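Local coordinates for protein glycoside Hydrolase (Bacteroides uniformis, PDB 5TA0) that probably hydrolyses agarose chains as a family 86 glycoside hydrolase, captured here as an engineered variant holding a bound agaro-oligosaccharide, at residues I201-W206 against C246-D251; F278-Y283 against L321-Y326. All coordinates share one frame; numbering follows the deposited sequence.

The two contacts come in series along the chain, contact 1 closing before contact 2 opens, and their centres are about 9 Å apart. Both belong to one parallel sheet, wound as a barrel, in which strands 242-247, 277-285 and 321-326 are successive neighbours. Contact 1 lies at the C-terminal ends of the strands, where loops meet the sugar; contact 2 is the pairing of the next two strands. They meet directly: Glu203 OE2 stands 2.7 Å from His281 ND1, a probable hydrogen bond, and Cys246 N lies 2.8 Å from Thr279 O. Both also reach the galactose of chain D, so adjoining parts of the barrel build one substrate-binding site.

Contact 1: residues I201-W206 against C246-D251; sequences INEPLW and CTAFPD. With AAL (3,6-anhydro-alpha-L-galactopyranose), chain C; GAL (beta-D-galactopyranose), chain B; GAL (beta-D-galactopyranose), chain D.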
loop_
_atom_site.group_PDB
_atom_site.type_symbol
_atom_site.label_atom_id
_atom_site.label_comp_id
_atom_site.label_asym_id
_atom_site.label_seq_id
_atom_site.Cartn_x
_atom_site.Cartn_y
_atom_site.Cartn_z
ATOM N N ILE A 201 9.775 4.932 -12.640
ATOM C CA ILE A 201 10.419 3.657 -13.020
ATOM C C ILE A 201 10.184 2.595 -11.965
ATOM O O ILE A 201 10.293 2.861 -10.762
ATOM C CB ILE A 201 11.922 3.893 -13.328
ATOM C CG1 ILE A 201 12.578 2.678 -13.988
ATOM C CG2 ILE A 201 12.678 4.353 -12.088
ATOM C CD1 ILE A 201 13.973 2.946 -14.446
ATOM N N ASN A 202 9.878 1.381 -12.400
ATOM C CA ASN A 202 9.548 0.294 -11.482
ATOM C C ASN A 202 10.773 -0.367 -10.836
ATOM O O ASN A 202 11.673 -0.825 -11.548
ATOM C CB ASN A 202 8.771 -0.772 -12.254
ATOM C CG ASN A 202 8.214 -1.853 -11.372
ATOM O OD1 ASN A 202 7.327 -1.611 -10.568
ATOM N ND2 ASN A 202 8.720 -3.087 -11.532
ATOM N N GLU A 203 10.831 -0.410 -9.495
ATOM C CA GLU A 203 11.829 -1.196 -8.743
ATOM C C GLU A 203 13.260 -1.052 -9.280
ATOM O O GLU A 203 13.945 -2.030 -9.600
ATOM C CB GLU A 203 11.386 -2.662 -8.709
ATOM C CG GLU A 203 10.030 -2.835 -8.032
ATOM C CD GLU A 203 9.616 -4.255 -7.752
ATOM O OE1 GLU A 203 10.175 -5.168 -8.380
ATOM O OE2 GLU A 203 8.673 -4.416 -6.932
ATOM N N PRO A 204 13.749 0.193 -9.348
ATOM C CA PRO A 204 15.021 0.421 -10.013
ATOM C C PRO A 204 16.255 -0.086 -9.294
ATOM O O PRO A 204 17.191 -0.528 -9.964
ATOM C CB PRO A 204 15.062 1.935 -10.198
ATOM C CG PRO A 204 14.221 2.473 -9.061
ATOM C CD PRO A 204 13.101 1.456 -8.956
ATOM N N LEU A 205 16.296 0.016 -7.970
ATOM C CA LEU A 205 17.454 -0.454 -7.213
ATOM C C LEU A 205 17.556 -1.953 -7.163
ATOM O O LEU A 205 18.662 -2.467 -7.018
ATOM C CB LEU A 205 17.555 0.180 -5.822
ATOM C CG LEU A 205 17.793 1.702 -5.868
ATOM C CD1 LEU A 205 17.944 2.231 -4.451
ATOM C CD2 LEU A 205 19.004 2.106 -6.709
ATOM N N TRP A 206 16.451 -2.664 -7.351
ATOM C CA TRP A 206 16.527 -4.096 -7.570
ATOM C C TRP A 206 17.435 -4.386 -8.774
ATOM O O TRP A 206 18.381 -5.179 -8.676
ATOM C CB TRP A 206 15.144 -4.719 -7.753
ATOM C CG TRP A 206 15.220 -6.180 -8.071
ATOM C CD1 TRP A 206 14.989 -6.756 -9.267
ATOM C CD2 TRP A 206 15.618 -7.237 -7.183
ATOM N NE1 TRP A 206 15.213 -8.113 -9.197
ATOM C CE2 TRP A 206 15.615 -8.432 -7.934
ATOM C CE3 TRP A 206 16.023 -7.281 -5.844
ATOM C CZ2 TRP A 206 15.972 -9.676 -7.367
ATOM C CZ3 TRP A 206 16.363 -8.526 -5.281
ATOM C CH2 TRP A 206 16.332 -9.690 -6.042
ATOM N N CYS A 246 9.555 3.948 -6.283
ATOM C CA CYS A 246 8.867 2.685 -6.582
ATOM C C CYS A 246 9.688 1.509 -6.078
ATOM O O CYS A 246 10.042 0.595 -6.817
ATOM C CB CYS A 246 8.517 2.606 -8.066
ATOM S SG CYS A 246 7.341 1.345 -8.500
ATOM N N THR A 247 10.004 1.577 -4.795
ATOM C CA THR A 247 10.971 0.685 -4.149
ATOM C C THR A 247 10.493 -0.759 -4.045
ATOM O O THR A 247 9.443 -1.026 -3.486
ATOM C CB THR A 247 11.218 1.234 -2.733
ATOM O OG1 THR A 247 11.456 2.654 -2.839
ATOM C CG2 THR A 247 12.371 0.516 -2.036
ATOM N N ALA A 248 11.302 -1.704 -4.495
ATOM C CA ALA A 248 10.982 -3.130 -4.400
ATOM C C ALA A 248 10.901 -3.631 -2.972
ATOM O O ALA A 248 9.954 -4.371 -2.638
ATOM C CB ALA A 248 11.993 -3.970 -5.182
ATOM N N PHE A 249 11.883 -3.230 -2.153
ATOM C CA PHE A 249 12.073 -3.773 -0.803
ATOM C C PHE A 249 12.599 -2.677 0.104
ATOM O O PHE A 249 13.799 -2.533 0.275
ATOM C CB PHE A 249 13.055 -4.973 -0.828
ATOM C CG PHE A 249 12.580 -6.106 -1.677
ATOM C CD1 PHE A 249 11.468 -6.841 -1.312
ATOM C CD2 PHE A 249 13.181 -6.376 -2.919
ATOM C CE1 PHE A 249 10.980 -7.858 -2.133
ATOM C CE2 PHE A 249 12.692 -7.399 -3.729
ATOM C CZ PHE A 249 11.585 -8.136 -3.338
ATOM N N PRO A 250 11.699 -1.832 0.657
ATOM C CA PRO A 250 12.113 -0.724 1.535
ATOM C C PRO A 250 12.472 -1.279 2.897
ATOM O O PRO A 250 11.578 -1.569 3.700
ATOM C CB PRO A 250 10.866 0.208 1.571
ATOM C CG PRO A 250 9.743 -0.702 1.307
ATOM C CD PRO A 250 10.241 -1.814 0.407
ATOM N N ASP A 251 13.770 -1.494 3.111
ATOM C CA ASP A 251 14.315 -2.252 4.238
ATOM C C ASP A 251 15.294 -1.377 5.020
ATOM O O ASP A 251 16.520 -1.545 4.958
ATOM C CB ASP A 251 15.005 -3.521 3.721
ATOM C CG ASP A 251 14.045 -4.515 3.062
ATOM O OD1 ASP A 251 12.827 -4.373 3.205
ATOM O OD2 ASP A 251 14.529 -5.485 2.427
HETATM C C1 AAL C . 12.281 -10.886 -6.793
HETATM C C2 AAL C . 11.725 -11.329 -8.146
HETATM C C3 AAL C . 11.209 -10.109 -8.865
HETATM C C4 AAL C . 10.120 -9.435 -8.078
HETATM C C5 AAL C . 10.965 -8.829 -6.994
HETATM C C6 AAL C . 12.087 -8.209 -7.790
HETATM O O2 AAL C . 10.658 -12.273 -7.978
HETATM O O3 AAL C . 12.256 -9.119 -8.900
HETATM O O4 AAL C . 9.574 -8.400 -8.863
HETATM O O5 AAL C . 11.433 -9.903 -6.173
HETATM C C1 GAL B . 14.864 -13.724 -3.746
HETATM C C2 GAL B . 13.771 -13.557 -4.780
HETATM C C3 GAL B . 13.555 -12.089 -5.134
HETATM C C4 GAL B . 13.402 -11.248 -3.874
HETATM C C5 GAL B . 14.583 -11.499 -2.946
HETATM C C6 GAL B . 14.518 -10.634 -1.703
HETATM O O1 GAL B . 14.988 -15.092 -3.315
HETATM O O2 GAL B . 14.102 -14.245 -5.984
HETATM O O3 GAL B . 12.401 -12.055 -5.980
HETATM O O4 GAL B . 12.189 -11.581 -3.181
HETATM O O5 GAL B . 14.582 -12.893 -2.608
HETATM O O6 GAL B . 15.661 -10.873 -0.881
HETATM C C1 GAL D . 8.180 -8.572 -9.130
HETATM C C2 GAL D . 7.849 -7.390 -10.026
HETATM C C3 GAL D . 6.568 -7.550 -10.826
HETATM C C4 GAL D . 6.308 -8.988 -11.261
HETATM C C5 GAL D . 6.551 -9.984 -10.161
HETATM C C6 GAL D . 6.341 -11.459 -10.553
HETATM O O2 GAL D . 7.701 -6.220 -9.233
HETATM O O3 GAL D . 6.796 -6.721 -11.976
HETATM O O4 GAL D . 7.180 -9.274 -12.371
HETATM O O5 GAL D . 7.917 -9.818 -9.782
HETATM O O6 GAL D . 4.986 -11.758 -10.935
HETATM O O HOH W 1 9.171 -6.241 -4.894
#
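The Asn-Glu-Pro turn that follows strand 197-199, a hallmark of the barrel glycoside hydrolases of clan GH-A, meets the loop leaving strand 242-247 at the sugar site. Glu203 N donates to Cys246 O at 3.0 Å, in the carbonyl plane but bent, with 131° at the hydrogen. Glu203 is also the N-cap residue of helix 204-210. Its CG is anti to the carbonyl carbon (chi1 -60°) and the chain beyond is extended, which carries the side chain alongside Ala248, whose CB lies 3.5 Å from Glu203 CD, and on to the ligand. There Glu203 OE1 approaches O2 of the chain D galactose to 2.8 Å. The same OE1 is 3.3 Å from O4 of the anhydrogalactose, the oxygen that bridges the two sugars, a position consistent with the acid/base role of the glutamate in this motif. The other carboxylate oxygen, OE2, turns to His281, a second-shell partner that would help fix the rotation of the group, while Asn202 OD1 is engaged by Arg83. A water also spans Glu203 OE2 and Ala248 O.

Trp206 forms a platform for the anhydrogalactose. C6 of that sugar sits over one face of the indole, displaced toward the rim, and its O3 comes to 3.1 Å from Trp206 NE1 on that face. Phe249 adds to the wall in an offset edge-to-face pair: its edge is directed at the indole, with planes 69° apart and 5.8 Å between its centroid and that of the six-membered ring. The closest atoms of the pair are Trp206 CE3 and Phe249 CE2, 3.9 Å apart. Beyond them the phenyl rim reaches the sugar itself, the anhydrogalactose O5 lying in the ring plane 3.3 Å from Phe249 CZ.

Contact 2: residues F278-Y283 against L321-Y326; sequences FTIHLY and LMISQY. With GAL (beta-D-galactopyranose), chain D.
His281 lays one face of its imidazole against the side chain of Gln325: Gln325 CB stands 3.6 Å from the ring centroid, only 9° off the normal, a CH-pi contact over the centre. CG of His281 is anti to the carbonyl carbon (chi1 -65°), which brings the ring over Gln325 with NE2 toward Ser324. The amide continues across the ring, its plane 22° from that of the imidazole. Gln325 lines the glycan pocket and is probably the engineered glutamine of this variant, in place of a glutamate. At the ring edge, His281 NE2 donates to Ser324 OG at 2.8 Å, with the oxygen in the ring plane, while ND1 is hydrogen-bonded to Glu203 OE2; polar partners at both nitrogens would help hold the ring's rotation. With an alanine here, Ser324 OG and Glu203 OE2 would probably each lose a partner and the Gln325 side chain would be freer to shift.

The backbones form a parallel ladder, with Met322 N donating to Phe278 O at 2.7 Å and Ile280 N to Met322 O at 3.1 Å. The Ser324 N bond to Ile280 O is weak, where the chain nears its corner at Gln325, and pairing resumes as Leu282 N donates to Gln325 O at 3.1 Å. Thr279 OG1 and Ser324 OG both bond Glu199 OE2. The face bearing Phe278 and Leu282 is largely apolar: Leu282 CD1 meets Ile323 CG2 at 4.0 Å, and Phe278 CB meets Leu321 CD1 at 4.1 Å. Helix 298-315 packs on Phe278 and Leu321, helix 340-358 on Leu282, Ile323 and Tyr326, while strand 242-247 pairs with 278-283 as its other neighbour.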
loop_
_atom_site.group_PDB
_atom_site.type_symbol
_atom_site.label_atom_id
_atom_site.label_comp_id
_atom_site.label_asym_id
_atom_site.label_seq_id
_atom_site.Cartn_x
_atom_site.Cartn_y
_atom_site.Cartn_z
ATOM N N PHE A 278 5.318 10.002 -3.275
ATOM C CA PHE A 278 6.289 8.929 -3.049
ATOM C C PHE A 278 5.601 7.614 -3.323
ATOM O O PHE A 278 4.383 7.505 -3.128
ATOM C CB PHE A 278 6.835 8.995 -1.634
ATOM C CG PHE A 278 7.777 10.150 -1.387
ATOM C CD1 PHE A 278 8.451 10.807 -2.429
ATOM C CD2 PHE A 278 7.995 10.620 -0.095
ATOM C CE1 PHE A 278 9.344 11.847 -2.159
ATOM C CE2 PHE A 278 8.868 11.639 0.161
ATOM C CZ PHE A 278 9.545 12.272 -0.861
ATOM N N THR A 279 6.360 6.621 -3.769
ATOM C CA THR A 279 5.789 5.329 -4.092
ATOM C C THR A 279 6.742 4.196 -3.715
ATOM O O THR A 279 7.977 4.294 -3.964
ATOM C CB THR A 279 5.326 5.265 -5.565
ATOM O OG1 THR A 279 4.843 3.939 -5.828
ATOM C CG2 THR A 279 6.420 5.613 -6.527
ATOM N N ILE A 280 6.174 3.163 -3.084
ATOM C CA ILE A 280 6.892 1.981 -2.637
ATOM C C ILE A 280 6.061 0.747 -2.913
ATOM O O ILE A 280 4.854 0.831 -3.152
ATOM C CB ILE A 280 7.261 2.040 -1.151
ATOM C CG1 ILE A 280 6.012 2.113 -0.251
ATOM C CG2 ILE A 280 8.198 3.208 -0.870
ATOM C CD1 ILE A 280 6.310 2.141 1.240
ATOM N N HIS A 281 6.709 -0.412 -2.870
ATOM C CA HIS A 281 6.060 -1.711 -2.840
ATOM C C HIS A 281 6.263 -2.364 -1.500
ATOM O O HIS A 281 7.300 -2.212 -0.897
ATOM C CB HIS A 281 6.616 -2.579 -3.967
ATOM C CG HIS A 281 6.288 -2.037 -5.321
ATOM N ND1 HIS A 281 6.849 -2.520 -6.481
ATOM C CD2 HIS A 281 5.442 -1.045 -5.696
ATOM C CE1 HIS A 281 6.358 -1.859 -7.519
ATOM N NE2 HIS A 281 5.489 -0.977 -7.066
ATOM N N LEU A 282 5.251 -3.082 -1.016
ATOM C CA LEU A 282 5.309 -3.715 0.324
ATOM C C LEU A 282 4.858 -5.163 0.240
ATOM O O LEU A 282 3.662 -5.444 0.070
ATOM C CB LEU A 282 4.444 -2.935 1.320
ATOM C CG LEU A 282 4.979 -1.564 1.699
ATOM C CD1 LEU A 282 3.911 -0.792 2.443
ATOM C CD2 LEU A 282 6.261 -1.666 2.516
ATOM N N TYR A 283 5.808 -6.075 0.411
ATOM C CA TYR A 283 5.504 -7.491 0.367
ATOM C C TYR A 283 5.926 -8.209 1.638
ATOM O O TYR A 283 7.072 -8.106 2.099
ATOM C CB TYR A 283 6.194 -8.118 -0.812
ATOM C CG TYR A 283 5.554 -7.835 -2.140
ATOM C CD1 TYR A 283 4.369 -8.429 -2.496
ATOM C CD2 TYR A 283 6.168 -7.024 -3.056
ATOM C CE1 TYR A 283 3.806 -8.212 -3.734
ATOM C CE2 TYR A 283 5.621 -6.808 -4.301
ATOM C CZ TYR A 283 4.431 -7.400 -4.638
ATOM O OH TYR A 283 3.904 -7.202 -5.906
ATOM N N LEU A 321 1.630 9.258 -0.251
ATOM C CA LEU A 321 2.292 7.965 -0.439
ATOM C C LEU A 321 1.411 7.034 -1.273
ATOM O O LEU A 321 0.210 6.847 -0.959
ATOM C CB LEU A 321 2.597 7.310 0.904
ATOM C CG LEU A 321 3.334 5.961 0.874
ATOM C CD1 LEU A 321 4.745 6.115 0.325
ATOM C CD2 LEU A 321 3.375 5.332 2.261
ATOM N N MET A 322 2.001 6.448 -2.301
ATOM C CA MET A 322 1.394 5.418 -3.105
ATOM C C MET A 322 2.049 4.084 -2.786
ATOM O O MET A 322 3.268 4.006 -2.632
ATOM C CB MET A 322 1.624 5.742 -4.576
ATOM C CG MET A 322 1.282 4.618 -5.536
ATOM S SD MET A 322 1.524 5.047 -7.274
ATOM C CE MET A 322 0.207 6.245 -7.479
ATOM N N ILE A 323 1.241 3.040 -2.704
ATOM C CA ILE A 323 1.741 1.660 -2.608
ATOM C C ILE A 323 1.241 0.943 -3.850
ATOM O O ILE A 323 0.135 0.410 -3.885
ATOM C CB ILE A 323 1.364 0.970 -1.278
ATOM C CG1 ILE A 323 1.737 1.847 -0.063
ATOM C CG2 ILE A 323 2.110 -0.342 -1.145
ATOM C CD1 ILE A 323 0.604 2.684 0.441
ATOM N N SER A 324 2.046 0.951 -4.929
ATOM C CA SER A 324 1.511 0.529 -6.209
ATOM C C SER A 324 1.505 -0.988 -6.437
ATOM O O SER A 324 0.918 -1.447 -7.406
ATOM C CB SER A 324 2.212 1.215 -7.363
ATOM O OG SER A 324 3.607 1.066 -7.316
ATOM N N GLN A 325 2.173 -1.718 -5.550
ATOM C CA GLN A 325 2.087 -3.194 -5.458
ATOM C C GLN A 325 2.228 -3.593 -4.003
ATOM O O GLN A 325 3.189 -3.170 -3.360
ATOM C CB GLN A 325 3.210 -3.900 -6.217
ATOM C CG GLN A 325 3.189 -3.744 -7.737
ATOM C CD GLN A 325 4.381 -4.399 -8.418
ATOM O OE1 GLN A 325 5.005 -5.364 -7.883
ATOM N NE2 GLN A 325 4.700 -3.920 -9.595
ATOM N N TYR A 326 1.317 -4.414 -3.502
ATOM C CA TYR A 326 1.477 -4.982 -2.163
ATOM C C TYR A 326 0.759 -6.305 -2.056
ATOM O O TYR A 326 -0.144 -6.591 -2.831
ATOM C CB TYR A 326 0.990 -4.027 -1.083
ATOM C CG TYR A 326 -0.505 -3.849 -0.903
ATOM C CD1 TYR A 326 -1.203 -4.608 0.032
ATOM C CD2 TYR A 326 -1.210 -2.859 -1.593
ATOM C CE1 TYR A 326 -2.552 -4.425 0.262
ATOM C CE2 TYR A 326 -2.586 -2.678 -1.385
ATOM C CZ TYR A 326 -3.232 -3.430 -0.434
ATOM O OH TYR A 326 -4.575 -3.258 -0.141
HETATM C C1 GAL D . 8.180 -8.572 -9.130
HETATM C C2 GAL D . 7.849 -7.390 -10.026
HETATM C C3 GAL D . 6.568 -7.550 -10.826
HETATM C C4 GAL D . 6.308 -8.988 -11.261
HETATM C C5 GAL D . 6.551 -9.984 -10.161
HETATM C C6 GAL D . 6.341 -11.459 -10.553
HETATM O O2 GAL D . 7.701 -6.220 -9.233
HETATM O O3 GAL D . 6.796 -6.721 -11.976
HETATM O O4 GAL D . 7.180 -9.274 -12.371
HETATM O O5 GAL D . 7.917 -9.818 -9.782
HETATM O O6 GAL D . 4.986 -11.758 -10.935
#